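Local atomic coordinates of 26.7 kDa salivary protein (Phlebotomus duboscqi, PDB entry 6MT7), a protein that binds and sequesters cysteinyl leukotrienes and a thromboxane A2 analogue, and so blunts the host response and platelet aggregation while the sand fly feeds on blood. Residues P5-A8 with D9-F12; A14-T17 with C18-Q21; V65-I68 with M69-F72; S161-Y164 with Y165-V168; L167-E170 with D171-I175. All coordinates share one frame; numbering follows the deposited sequence.

In the fold
Interactions 1 and 2 follow one another on helix 8-21, the first capping its start and the second lining the ligand pocket; both are buried. Interactions 4 and 5 share Leu167 and Val168, so the chain runs from the end of helix 159-164 straight into a turn closed by a single beta bridge, their centres about 7 Å apart. Interaction 3, on helix 65-74, lies nearer the surface and on the other side of the chain's centre from interaction 4; its salt bridges and water contrast with the ligand contacts of interaction 2. Interaction 1 joins the groups: Arg6 N meets Gln71 OE1 of interaction 3, and Asp9 forms a salt bridge with Arg166 of interaction 4.

Interaction 1: P5-A8 with D9-F12; sequences PRNA and DQTF
Asn7 sits at the N-cap of helix 8-21, and the first helical bonds run from Thr11 N to Asn7 O and from Phe12 N to Ala8 O. Side chains close the cap in both directions. Asn7 OD1 accepts from Gln10 N at 2.8 Å, while Gln10 OE1 accepts from Asn7 N at 2.9 Å in a nearly straight bond (168°). To reach back, Gln10 keeps its chain extended beyond CG (chi2 166°), and the two amides stack with their planes 19° apart. The guanidinium of Arg6, folded under by bends at chi2 and chi3, stacks on the Gln10 amide, its NH2 3.4 Å from Gln10 CD; NH1 is held by Arg3 O. One water joins Pro5 O to Gln10 OE1 and another joins Arg6 NH2 to Gln10 O. Asp9 OD1 bonds Tyr231 OH, and OD2 forms a salt bridge with Arg166. The reciprocal pair is a capping box, which here starts the first helix of the odorant-binding fold.

Interaction 2: A14-T17 with C18-Q21; sequences AFRT and CQRQ. With TRT (fragment of triton X-100), chain C.
Ala14 O takes the hydrogen bond of Cys18 N, and Cys18 SG lies 3.3 Å from the same oxygen. One residue on, Phe15 O accepts from Gln19 N while its ring faces the bound Triton fragment: TRT C19 sits over one face, offset toward the rim, and TRT C2 comes to 3.4 Å from Phe15 CE1. Arg16 bends at chi2 and chi3 (-76° and -60°), which swings its guanidinium forward along the helix, toward the next turn. There NH1 gives a hydrogen bond to Gln19 OE1 at 3.0 Å, with the oxygen in the guanidinium plane. With its oxygen held this way, the Gln19 amide presents NE2 to the ligand, donating to TRT O21 at 3.2 Å in a nearly straight bond (166°). Arg16 NH2 also comes 3.4 Å from Arg20 NH2, over a face of the Arg20 guanidinium; the chain end holds both arginines, Arg16 NE on Thr230 O and Arg20 NE on Tyr231 O. Thr17 points CG2 alongside Gln21, 3.6 Å from its NE2, and sends OG1 back to Trp13 O. This part of helix 8-21 thus forms one wall of the ligand pocket, tied to helix 40-52 by the Cys18-Cys48 disulfide and by Tyr45 OH, and packed by Arg16 and Gln19 against Tyr32 of helix 28-32.

Interaction 3: V65-I68 with M69-F72; sequences VDRI and MEQF
A salt-bridge network of Asp66, Arg67 and Glu70 runs along the outer side of helix 65-74, while Val65 and Ile68 of the same turn carry the apolar contacts. Arg67 and Glu70 lie side by side and point the same way. Arg67 NH1 donates to Glu70 OE1 at 2.7 Å, reaching its syn lone pair with the oxygen near the guanidinium plane. Glu70 gets there fully extended, its CG opposite the backbone N (chi1 177°). Asp66 OD2 stands 3.6 Å from Arg67 NE but well out of the guanidinium plane, which makes it a charge contact alone. A water donates to Glu70 OE2 and accepts a weak bond from Arg67 NH1, so the pair has a hydrated edge. Met69, a selenomethionine introduced for the derivative, bends at chi3 and lays CE 3.6 Å from Val65 CG1. Farther along, Ile68 CG2 lies beside Phe72 at 4.0 Å from CE2, and Ile68 O meets the ring edge 3.2 Å from CD2. Gln71 OE1 accepts from Arg6 N and shares a water with Arg67 O, while NE2 donates to Ala115 O. Val65 and Ile68 rest on helix 83-86, while Arg67 touches the loop residues Tyr4 and Leu55.

Interaction 4: S161-Y164 with Y165-V168; sequences SAYY and YRLV
Arg166 takes a positive phi (57°) and bends its side chain at chi2 (71°), which swings the guanidinium back to the last turn of helix 159-164, beside Tyr163 and Tyr164. The helix ends here in a Schellman motif. Leu167 N donates to Ala162 O at 2.9 Å, Arg166 N to Tyr163 O at 2.8 Å, and Val168 N adds a weak bond to Ala162 O. Ala162 CB also touches Val168 CG2 at 4.0 Å. The arginine side chain then reaches a carbonyl of the last turn: Arg166 NH1 donates to Tyr164 O at 3.1 Å, with the oxygen near the guanidinium plane. CE2 of Tyr163 lies over one face of the same group. NH2 forms a salt bridge with Asp9, and NH1 also bonds Tyr231 OH, so this charge joins helix 159-164 to helix 8-21 and the C-terminus. Tyr163 OH bonds Glu170, and Tyr164 OH bonds Lys134 N. Tyr165 packs on helices 203-216 and 220-227, with CE2 3.9 Å from Ser161 CB. A single water closes the far end of that pair, 2.8 Å from Ser161 OG and 2.7 Å from Tyr165 OH.

Interaction 5: L167-E170 with D171-I175; sequences LVDE and DNEPI
Leu167 O and Ile175 N, hydrogen-bonded at 3.0 Å, open the tight side of this hairpin-like loop, and Asp169 N to Glu173 O at 2.9 Å continues it. Between them Val168 and Pro174 form a single beta bridge, aided by two CA-H...O contacts. Asp169 to Asn172 is a type I turn, closed by Asn172 N to Asp169 O. Asp169 CG sits between its backbone N and carbonyl carbon (chi1 63°), which sets OD1 over the turn: Glu173 N donates to it at 3.1 Å from above the carboxylate plane, and Asp171 N adds a weak bond at 2.8 Å. Ile175 CD1 packs 3.7 Å from Val168 O. The carboxylate side is less closely packed and takes in a water, which links Asp169 OD2 to Pro174 O; Asp169 OD2 stands 4.4 Å from Glu173 OE1. Asp169, Asp171 and Glu173 all bond Met1 N, and Asp171 also pairs with Arg3. These carboxylates anchor the start of the chain to the turn and would be expected to stabilise a positive charge on the N-terminal amine.

Interaction 1: P5-A8 with D9-F12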
loop_
_atom_site.group_PDB
_atom_site.type_symbol
_atom_site.label_atom_id
_atom_site.label_comp_id
_atom_site.label_asym_id
_atom_site.label_seq_id
_atom_site.Cartn_x
_atom_site.Cartn_y
_atom_site.Cartn_z
ATOM N N PRO A 5 4.960 11.046 -6.501
ATOM C CA PRO A 5 4.740 10.697 -5.089
ATOM C C PRO A 5 3.500 9.836 -4.871
ATOM O O PRO A 5 2.713 9.619 -5.795
ATOM C CB PRO A 5 4.562 12.059 -4.419
ATOM C CG PRO A 5 3.947 12.915 -5.503
ATOM C CD PRO A 5 4.605 12.448 -6.787
ATOM N N ARG A 6 3.345 9.353 -3.644
ATOM C CA ARG A 6 2.184 8.555 -3.273
ATOM C C ARG A 6 1.033 9.469 -2.884
ATOM O O ARG A 6 1.231 10.482 -2.207
ATOM C CB ARG A 6 2.536 7.626 -2.110
ATOM C CG ARG A 6 3.811 6.813 -2.321
ATOM C CD ARG A 6 3.758 5.943 -3.575
ATOM N NE ARG A 6 2.726 4.905 -3.480
ATOM C CZ ARG A 6 2.182 4.303 -4.534
ATOM N NH1 ARG A 6 2.557 4.645 -5.768
ATOM N NH2 ARG A 6 1.259 3.353 -4.360
ATOM N N ASN A 7 -0.178 9.123 -3.327
ATOM C CA ASN A 7 -1.315 9.979 -3.041
ATOM C C ASN A 7 -1.988 9.522 -1.744
ATOM O O ASN A 7 -1.572 8.549 -1.115
ATOM C CB ASN A 7 -2.268 10.031 -4.253
ATOM C CG ASN A 7 -2.985 8.717 -4.520
ATOM O OD1 ASN A 7 -3.355 7.996 -3.599
ATOM N ND2 ASN A 7 -3.205 8.413 -5.799
ATOM N N ALA A 8 -3.040 10.235 -1.326
ATOM C CA ALA A 8 -3.626 9.970 -0.011
ATOM C C ALA A 8 -4.366 8.637 0.044
ATOM O O ALA A 8 -4.528 8.060 1.128
ATOM C CB ALA A 8 -4.576 11.103 0.382
ATOM N N ASP A 9 -4.877 8.163 -1.091
ATOM C CA ASP A 9 -5.467 6.827 -1.122
ATOM C C ASP A 9 -4.385 5.762 -1.030
ATOM O O ASP A 9 -4.559 4.730 -0.364
ATOM C CB ASP A 9 -6.281 6.654 -2.407
ATOM C CG ASP A 9 -6.825 5.239 -2.576
ATOM O OD1 ASP A 9 -7.715 4.866 -1.793
ATOM O OD2 ASP A 9 -6.363 4.514 -3.487
ATOM N N GLN A 10 -3.259 5.999 -1.698
ATOM C CA GLN A 10 -2.187 5.014 -1.715
ATOM C C GLN A 10 -1.500 4.918 -0.360
ATOM O O GLN A 10 -1.065 3.833 0.044
ATOM C CB GLN A 10 -1.182 5.372 -2.808
ATOM C CG GLN A 10 -1.751 5.185 -4.216
ATOM C CD GLN A 10 -0.897 5.838 -5.285
ATOM O OE1 GLN A 10 -0.207 6.839 -5.036
ATOM N NE2 GLN A 10 -0.931 5.271 -6.484
ATOM N N THR A 11 -1.364 6.046 0.348
ATOM C CA THR A 11 -0.790 5.974 1.687
ATOM C C THR A 11 -1.780 5.341 2.650
ATOM O O THR A 11 -1.401 4.490 3.461
ATOM C CB THR A 11 -0.365 7.363 2.184
ATOM O OG1 THR A 11 -1.509 8.216 2.265
ATOM C CG2 THR A 11 0.669 7.989 1.230
ATOM N N PHE A 12 -3.058 5.727 2.558
ATOM C CA PHE A 12 -4.082 5.123 3.408
ATOM C C PHE A 12 -4.112 3.607 3.237
ATOM O O PHE A 12 -4.160 2.854 4.222
ATOM C CB PHE A 12 -5.443 5.732 3.066
ATOM C CG PHE A 12 -6.538 5.391 4.032
ATOM C CD1 PHE A 12 -6.374 5.570 5.392
ATOM C CD2 PHE A 12 -7.758 4.911 3.561
ATOM C CE1 PHE A 12 -7.412 5.260 6.275
ATOM C CE2 PHE A 12 -8.786 4.609 4.428
ATOM C CZ PHE A 12 -8.615 4.783 5.786
HETATM O O HOH W 1 0.885 7.855 -7.371
HETATM O O HOH W 2 0.988 2.677 -1.520
#

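Interaction 2: A14-T17 with C18-Q21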
loop_
_atom_site.group_PDB
_atom_site.type_symbol
_atom_site.label_atom_id
_atom_site.label_comp_id
_atom_site.label_asym_id
_atom_site.label_seq_id
_atom_site.Cartn_x
_atom_site.Cartn_y
_atom_site.Cartn_z
ATOM N N ALA A 14 -1.732 1.615 2.311
ATOM C CA ALA A 14 -0.549 1.003 2.917
ATOM C C ALA A 14 -0.702 0.874 4.431
ATOM O O ALA A 14 -0.446 -0.196 5.002
ATOM C CB ALA A 14 0.703 1.815 2.565
ATOM N N PHE A 15 -1.118 1.954 5.107
ATOM C CA PHE A 15 -1.318 1.875 6.554
ATOM C C PHE A 15 -2.354 0.813 6.908
ATOM O O PHE A 15 -2.134 -0.037 7.780
ATOM C CB PHE A 15 -1.778 3.222 7.113
ATOM C CG PHE A 15 -0.752 4.307 7.034
ATOM C CD1 PHE A 15 0.486 4.175 7.655
ATOM C CD2 PHE A 15 -1.048 5.485 6.366
ATOM C CE1 PHE A 15 1.422 5.205 7.591
ATOM C CE2 PHE A 15 -0.121 6.513 6.299
ATOM C CZ PHE A 15 1.110 6.375 6.901
ATOM N N ARG A 16 -3.503 0.858 6.248
ATOM C CA ARG A 16 -4.603 -0.009 6.650
ATOM C C ARG A 16 -4.297 -1.470 6.351
ATOM O O ARG A 16 -4.578 -2.351 7.175
ATOM C CB ARG A 16 -5.884 0.433 5.949
ATOM C CG ARG A 16 -6.363 1.833 6.365
ATOM C CD ARG A 16 -7.030 1.818 7.752
ATOM N NE ARG A 16 -8.198 0.938 7.777
ATOM C CZ ARG A 16 -8.394 -0.015 8.686
ATOM N NH1 ARG A 16 -7.504 -0.205 9.652
ATOM N NH2 ARG A 16 -9.482 -0.781 8.634
ATOM N N THR A 17 -3.712 -1.748 5.187
ATOM C CA THR A 17 -3.374 -3.128 4.850
ATOM C C THR A 17 -2.388 -3.707 5.855
ATOM O O THR A 17 -2.556 -4.844 6.326
ATOM C CB THR A 17 -2.815 -3.180 3.428
ATOM O OG1 THR A 17 -3.853 -2.794 2.520
ATOM C CG2 THR A 17 -2.299 -4.581 3.059
ATOM N N CYS A 18 -1.366 -2.930 6.213
ATOM C CA CYS A 18 -0.391 -3.416 7.181
ATOM C C CYS A 18 -0.992 -3.582 8.572
ATOM O O CYS A 18 -0.588 -4.491 9.310
ATOM C CB CYS A 18 0.807 -2.469 7.199
ATOM S SG CYS A 18 1.685 -2.627 5.626
ATOM N N GLN A 19 -1.933 -2.710 8.956
ATOM C CA GLN A 19 -2.628 -2.882 10.229
ATOM C C GLN A 19 -3.451 -4.157 10.235
ATOM O O GLN A 19 -3.525 -4.856 11.256
ATOM C CB GLN A 19 -3.527 -1.684 10.498
ATOM C CG GLN A 19 -2.770 -0.457 10.948
ATOM C CD GLN A 19 -3.612 0.792 10.827
ATOM O OE1 GLN A 19 -4.846 0.725 10.774
ATOM N NE2 GLN A 19 -2.953 1.942 10.766
ATOM N N ARG A 20 -4.086 -4.479 9.107
ATOM C CA ARG A 20 -4.845 -5.723 9.061
ATOM C C ARG A 20 -3.928 -6.933 9.132
ATOM O O ARG A 20 -4.287 -7.952 9.733
ATOM C CB ARG A 20 -5.704 -5.763 7.800
ATOM C CG ARG A 20 -6.897 -4.815 7.881
ATOM C CD ARG A 20 -7.985 -5.246 6.950
ATOM N NE ARG A 20 -9.100 -4.307 6.909
ATOM C CZ ARG A 20 -10.178 -4.391 7.679
ATOM N NH1 ARG A 20 -10.279 -5.377 8.566
ATOM N NH2 ARG A 20 -11.158 -3.506 7.543
ATOM N N GLN A 21 -2.740 -6.845 8.546
ATOM C CA GLN A 21 -1.822 -7.970 8.604
ATOM C C GLN A 21 -1.216 -8.168 9.989
ATOM O O GLN A 21 -0.639 -9.229 10.240
ATOM C CB GLN A 21 -0.743 -7.799 7.529
ATOM C CG GLN A 21 -1.395 -7.852 6.137
ATOM C CD GLN A 21 -0.435 -7.787 4.964
ATOM O OE1 GLN A 21 0.787 -7.637 5.125
ATOM N NE2 GLN A 21 -0.995 -7.895 3.760
HETATM C C25 TRT C . -8.952 3.506 11.686
HETATM O O24 TRT C . -7.960 4.117 10.866
HETATM C C23 TRT C . -6.685 4.222 11.499
HETATM C C22 TRT C . -5.666 4.529 10.409
HETATM O O21 TRT C . -4.381 4.856 10.938
HETATM C C20 TRT C . -3.526 5.198 9.853
HETATM C C19 TRT C . -2.209 5.725 10.391
HETATM O O18 TRT C . -1.331 4.628 10.628
HETATM C C17 TRT C . -0.735 4.763 11.902
HETATM C C16 TRT C . 0.716 5.179 11.768
HETATM O O15 TRT C . 1.546 4.050 11.474
HETATM C C12 TRT C . 2.792 4.261 10.911
HETATM C C13 TRT C . 3.460 5.464 11.109
HETATM C C14 TRT C . 4.720 5.678 10.538
HETATM C C11 TRT C . 3.383 3.271 10.136
HETATM C C10 TRT C . 4.637 3.482 9.570
HETATM C C9 TRT C . 5.314 4.680 9.760
HETATM C C6 TRT C . 6.660 4.871 9.124
HETATM C C8 TRT C . 7.688 4.665 10.230
HETATM C C7 TRT C . 6.890 3.786 8.077
HETATM C C5 TRT C . 6.810 6.310 8.580
HETATM C C1 TRT C . 6.085 6.817 7.312
HETATM C C2 TRT C . 4.630 6.388 7.160
HETATM C C4 TRT C . 6.105 8.339 7.368
HETATM C C3 TRT C . 6.805 6.453 6.020
#

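Interaction 3: V65-I68 with M69-F72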
loop_
_atom_site.group_PDB
_atom_site.type_symbol
_atom_site.label_atom_id
_atom_site.label_comp_id
_atom_site.label_asym_id
_atom_site.label_seq_id
_atom_site.Cartn_x
_atom_site.Cartn_y
_atom_site.Cartn_z
ATOM N N VAL A 65 15.430 6.250 -0.590
ATOM C CA VAL A 65 15.628 7.584 -0.037
ATOM C C VAL A 65 15.309 8.655 -1.077
ATOM O O VAL A 65 14.746 9.705 -0.749
ATOM C CB VAL A 65 17.063 7.702 0.512
ATOM C CG1 VAL A 65 17.411 9.137 0.861
ATOM C CG2 VAL A 65 17.192 6.815 1.748
ATOM N N ASP A 66 15.630 8.393 -2.353
ATOM C CA ASP A 66 15.285 9.360 -3.391
ATOM C C ASP A 66 13.783 9.616 -3.423
ATOM O O ASP A 66 13.341 10.766 -3.542
ATOM C CB ASP A 66 15.791 8.885 -4.759
ATOM C CG ASP A 66 15.173 7.558 -5.202
ATOM O OD1 ASP A 66 15.086 6.625 -4.380
ATOM O OD2 ASP A 66 14.797 7.447 -6.390
ATOM N N ARG A 67 12.980 8.561 -3.289
ATOM C CA ARG A 67 11.535 8.725 -3.383
ATOM C C ARG A 67 10.943 9.284 -2.097
ATOM O O ARG A 67 9.889 9.935 -2.134
ATOM C CB ARG A 67 10.874 7.383 -3.731
ATOM C CG ARG A 67 11.326 6.797 -5.091
ATOM C CD ARG A 67 11.157 7.796 -6.229
ATOM N NE ARG A 67 11.413 7.170 -7.526
ATOM C CZ ARG A 67 11.093 7.710 -8.698
ATOM N NH1 ARG A 67 10.508 8.893 -8.759
ATOM N NH2 ARG A 67 11.369 7.052 -9.820
ATOM N N ILE A 68 11.585 9.018 -0.958
ATOM C CA ILE A 68 11.172 9.631 0.301
ATOM C C ILE A 68 11.357 11.141 0.225
ATOM O O ILE A 68 10.465 11.915 0.592
ATOM C CB ILE A 68 11.959 9.022 1.478
ATOM C CG1 ILE A 68 11.583 7.553 1.677
ATOM C CG2 ILE A 68 11.700 9.813 2.766
ATOM C CD1 ILE A 68 12.536 6.788 2.603
HETATM N N MSE A 69 12.506 11.576 -0.287
HETATM C CA MSE A 69 12.790 12.992 -0.442
HETATM C C MSE A 69 11.812 13.626 -1.428
HETATM O O MSE A 69 11.340 14.750 -1.227
HETATM C CB MSE A 69 14.238 13.164 -0.896
HETATM C CG MSE A 69 15.153 12.972 0.286
HETATM SE SE MSE A 69 17.023 13.209 -0.151
HETATM C CE MSE A 69 17.106 11.863 -1.525
ATOM N N GLU A 70 11.492 12.879 -2.488
ATOM C CA GLU A 70 10.512 13.353 -3.462
ATOM C C GLU A 70 9.143 13.557 -2.822
ATOM O O GLU A 70 8.430 14.516 -3.153
ATOM C CB GLU A 70 10.414 12.368 -4.621
ATOM C CG GLU A 70 9.358 12.743 -5.637
ATOM C CD GLU A 70 9.342 11.818 -6.845
ATOM O OE1 GLU A 70 10.214 10.919 -6.926
ATOM O OE2 GLU A 70 8.454 12.005 -7.712
ATOM N N GLN A 71 8.760 12.678 -1.893
ATOM C CA GLN A 71 7.489 12.878 -1.210
ATOM C C GLN A 71 7.482 14.208 -0.472
ATOM O O GLN A 71 6.518 14.975 -0.561
ATOM C CB GLN A 71 7.200 11.729 -0.241
ATOM C CG GLN A 71 5.769 11.772 0.315
ATOM C CD GLN A 71 4.763 11.188 -0.673
ATOM O OE1 GLN A 71 5.137 10.468 -1.594
ATOM N NE2 GLN A 71 3.493 11.494 -0.483
ATOM N N PHE A 72 8.553 14.499 0.270
ATOM C CA PHE A 72 8.619 15.767 0.986
ATOM C C PHE A 72 8.582 16.938 0.015
ATOM O O PHE A 72 7.810 17.887 0.191
ATOM C CB PHE A 72 9.886 15.825 1.835
ATOM C CG PHE A 72 9.783 15.082 3.125
ATOM C CD1 PHE A 72 9.376 15.730 4.280
ATOM C CD2 PHE A 72 10.116 13.745 3.193
ATOM C CE1 PHE A 72 9.299 15.046 5.482
ATOM C CE2 PHE A 72 10.028 13.054 4.391
ATOM C CZ PHE A 72 9.622 13.706 5.532
HETATM O O HOH W 3 7.298 9.553 -3.192
HETATM O O HOH W 4 8.229 10.732 -10.086
#

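Interaction 4: S161-Y164 with Y165-V168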
loop_
_atom_site.group_PDB
_atom_site.type_symbol
_atom_site.label_atom_id
_atom_site.label_comp_id
_atom_site.label_asym_id
_atom_site.label_seq_id
_atom_site.Cartn_x
_atom_site.Cartn_y
_atom_site.Cartn_z
ATOM N N SER A 161 -11.390 -2.948 -10.250
ATOM C CA SER A 161 -11.359 -3.731 -9.017
ATOM C C SER A 161 -9.968 -4.285 -8.750
ATOM O O SER A 161 -9.495 -4.279 -7.606
ATOM C CB SER A 161 -12.368 -4.877 -9.097
ATOM O OG SER A 161 -13.683 -4.412 -8.867
ATOM N N ALA A 162 -9.292 -4.765 -9.796
ATOM C CA ALA A 162 -7.955 -5.325 -9.599
ATOM C C ALA A 162 -6.983 -4.273 -9.090
ATOM O O ALA A 162 -6.082 -4.581 -8.297
ATOM C CB ALA A 162 -7.440 -5.941 -10.898
ATOM N N TYR A 163 -7.138 -3.025 -9.545
ATOM C CA TYR A 163 -6.285 -1.957 -9.034
ATOM C C TYR A 163 -6.557 -1.708 -7.547
ATOM O O TYR A 163 -5.625 -1.652 -6.736
ATOM C CB TYR A 163 -6.480 -0.664 -9.844
ATOM C CG TYR A 163 -5.773 0.488 -9.171
ATOM C CD1 TYR A 163 -4.404 0.658 -9.312
ATOM C CD2 TYR A 163 -6.467 1.369 -8.338
ATOM C CE1 TYR A 163 -3.740 1.673 -8.655
ATOM C CE2 TYR A 163 -5.808 2.381 -7.665
ATOM C CZ TYR A 163 -4.445 2.533 -7.833
ATOM O OH TYR A 163 -3.777 3.543 -7.177
ATOM N N TYR A 164 -7.827 -1.573 -7.158
ATOM C CA TYR A 164 -8.092 -1.207 -5.770
ATOM C C TYR A 164 -7.851 -2.364 -4.808
ATOM O O TYR A 164 -7.554 -2.131 -3.629
ATOM C CB TYR A 164 -9.513 -0.652 -5.637
ATOM C CG TYR A 164 -9.542 0.790 -6.072
ATOM C CD1 TYR A 164 -9.036 1.793 -5.253
ATOM C CD2 TYR A 164 -10.007 1.143 -7.325
ATOM C CE1 TYR A 164 -9.035 3.121 -5.656
ATOM C CE2 TYR A 164 -10.001 2.465 -7.741
ATOM C CZ TYR A 164 -9.513 3.448 -6.904
ATOM O OH TYR A 164 -9.511 4.762 -7.320
ATOM N N TYR A 165 -7.956 -3.606 -5.279
ATOM C CA TYR A 165 -7.490 -4.741 -4.485
ATOM C C TYR A 165 -5.970 -4.840 -4.451
ATOM O O TYR A 165 -5.441 -5.686 -3.725
ATOM C CB TYR A 165 -8.038 -6.052 -5.037
ATOM C CG TYR A 165 -9.535 -6.205 -4.969
ATOM C CD1 TYR A 165 -10.271 -5.691 -3.908
ATOM C CD2 TYR A 165 -10.210 -6.893 -5.968
ATOM C CE1 TYR A 165 -11.666 -5.856 -3.855
ATOM C CE2 TYR A 165 -11.589 -7.058 -5.930
ATOM C CZ TYR A 165 -12.307 -6.540 -4.879
ATOM O OH TYR A 165 -13.680 -6.721 -4.865
ATOM N N ARG A 166 -5.269 -3.993 -5.212
ATOM C CA ARG A 166 -3.811 -4.019 -5.322
ATOM C C ARG A 166 -3.315 -5.380 -5.799
ATOM O O ARG A 166 -2.296 -5.901 -5.330
ATOM C CB ARG A 166 -3.127 -3.593 -4.020
ATOM C CG ARG A 166 -2.865 -2.078 -3.954
ATOM C CD ARG A 166 -4.178 -1.304 -3.784
ATOM N NE ARG A 166 -3.973 0.144 -3.692
ATOM C CZ ARG A 166 -4.943 1.019 -3.420
ATOM N NH1 ARG A 166 -6.192 0.606 -3.217
ATOM N NH2 ARG A 166 -4.669 2.315 -3.333
ATOM N N LEU A 167 -4.034 -5.954 -6.763
ATOM C CA LEU A 167 -3.470 -7.047 -7.543
ATOM C C LEU A 167 -2.529 -6.515 -8.617
ATOM O O LEU A 167 -1.545 -7.181 -8.960
ATOM C CB LEU A 167 -4.584 -7.877 -8.182
ATOM C CG LEU A 167 -5.644 -8.377 -7.193
ATOM C CD1 LEU A 167 -6.734 -9.170 -7.909
ATOM C CD2 LEU A 167 -4.997 -9.203 -6.102
ATOM N N VAL A 168 -2.826 -5.328 -9.152
ATOM C CA VAL A 168 -2.012 -4.641 -10.148
ATOM C C VAL A 168 -1.891 -3.182 -9.729
ATOM O O VAL A 168 -2.707 -2.666 -8.963
ATOM C CB VAL A 168 -2.597 -4.724 -11.583
ATOM C CG1 VAL A 168 -2.648 -6.176 -12.078
ATOM C CG2 VAL A 168 -3.990 -4.051 -11.668
HETATM O O HOH W 5 -15.191 -5.701 -6.897
HETATM O O HOH W 6 -2.881 -0.770 -7.018
#

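Interaction 5: L167-E170 with D171-I175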
loop_
_atom_site.group_PDB
_atom_site.type_symbol
_atom_site.label_atom_id
_atom_site.label_comp_id
_atom_site.label_asym_id
_atom_site.label_seq_id
_atom_site.Cartn_x
_atom_site.Cartn_y
_atom_site.Cartn_z
ATOM N N LEU A 167 -4.034 -5.954 -6.763
ATOM C CA LEU A 167 -3.470 -7.047 -7.543
ATOM C C LEU A 167 -2.529 -6.515 -8.617
ATOM O O LEU A 167 -1.545 -7.181 -8.960
ATOM C CB LEU A 167 -4.584 -7.877 -8.182
ATOM C CG LEU A 167 -5.644 -8.377 -7.193
ATOM C CD1 LEU A 167 -6.734 -9.170 -7.909
ATOM C CD2 LEU A 167 -4.997 -9.203 -6.102
ATOM N N VAL A 168 -2.826 -5.328 -9.152
ATOM C CA VAL A 168 -2.012 -4.641 -10.148
ATOM C C VAL A 168 -1.891 -3.182 -9.729
ATOM O O VAL A 168 -2.707 -2.666 -8.963
ATOM C CB VAL A 168 -2.597 -4.724 -11.583
ATOM C CG1 VAL A 168 -2.648 -6.176 -12.078
ATOM C CG2 VAL A 168 -3.990 -4.051 -11.668
ATOM N N ASP A 169 -0.868 -2.508 -10.260
ATOM C CA ASP A 169 -0.686 -1.081 -10.014
ATOM C C ASP A 169 -1.313 -0.277 -11.158
ATOM O O ASP A 169 -2.061 -0.810 -11.983
ATOM C CB ASP A 169 0.799 -0.759 -9.798
ATOM C CG ASP A 169 1.673 -1.062 -11.015
ATOM O OD1 ASP A 169 1.159 -1.180 -12.150
ATOM O OD2 ASP A 169 2.901 -1.195 -10.826
ATOM N N GLU A 170 -1.014 1.026 -11.220
ATOM C CA GLU A 170 -1.607 1.872 -12.259
ATOM C C GLU A 170 -1.164 1.467 -13.660
ATOM O O GLU A 170 -1.880 1.736 -14.633
ATOM C CB GLU A 170 -1.260 3.339 -12.025
ATOM C CG GLU A 170 -1.659 3.876 -10.674
ATOM C CD GLU A 170 -0.669 3.508 -9.598
ATOM O OE1 GLU A 170 0.509 3.286 -9.933
ATOM O OE2 GLU A 170 -1.076 3.434 -8.417
ATOM N N ASP A 171 0.008 0.845 -13.791
ATOM C CA ASP A 171 0.495 0.371 -15.082
ATOM C C ASP A 171 -0.079 -0.975 -15.483
ATOM O O ASP A 171 0.343 -1.531 -16.502
ATOM C CB ASP A 171 2.020 0.267 -15.068
ATOM C CG ASP A 171 2.690 1.601 -15.223
ATOM O OD1 ASP A 171 2.086 2.505 -15.843
ATOM O OD2 ASP A 171 3.821 1.745 -14.721
ATOM N N ASN A 172 -1.015 -1.515 -14.710
ATOM C CA ASN A 172 -1.487 -2.880 -14.905
ATOM C C ASN A 172 -0.332 -3.876 -14.826
ATOM O O ASN A 172 -0.277 -4.854 -15.572
ATOM C CB ASN A 172 -2.253 -3.021 -16.223
ATOM C CG ASN A 172 -3.687 -2.552 -16.104
ATOM O OD1 ASN A 172 -4.434 -3.036 -15.257
ATOM N ND2 ASN A 172 -4.076 -1.603 -16.944
ATOM N N GLU A 173 0.603 -3.617 -13.928
ATOM C CA GLU A 173 1.632 -4.592 -13.622
ATOM C C GLU A 173 1.341 -5.231 -12.270
ATOM O O GLU A 173 0.965 -4.519 -11.334
ATOM C CB GLU A 173 3.020 -3.943 -13.589
ATOM C CG GLU A 173 4.153 -4.927 -13.341
ATOM C CD GLU A 173 5.508 -4.252 -13.264
ATOM O OE1 GLU A 173 5.623 -3.100 -13.744
ATOM O OE2 GLU A 173 6.457 -4.882 -12.739
ATOM N N PRO A 174 1.471 -6.555 -12.135
ATOM C CA PRO A 174 1.147 -7.190 -10.848
ATOM C C PRO A 174 1.983 -6.614 -9.721
ATOM O O PRO A 174 3.141 -6.227 -9.902
ATOM C CB PRO A 174 1.477 -8.670 -11.079
ATOM C CG PRO A 174 1.387 -8.851 -12.561
ATOM C CD PRO A 174 1.831 -7.548 -13.166
ATOM N N ILE A 175 1.382 -6.551 -8.538
ATOM C CA ILE A 175 2.101 -6.137 -7.343
ATOM C C ILE A 175 2.654 -7.409 -6.700
ATOM O O ILE A 175 1.921 -8.193 -6.094
ATOM C CB ILE A 175 1.202 -5.328 -6.409
ATOM C CG1 ILE A 175 0.849 -4.003 -7.116
ATOM C CG2 ILE A 175 1.897 -5.089 -5.080
ATOM C CD1 ILE A 175 -0.137 -3.117 -6.363
HETATM O O HOH W 7 3.937 -3.337 -9.611
#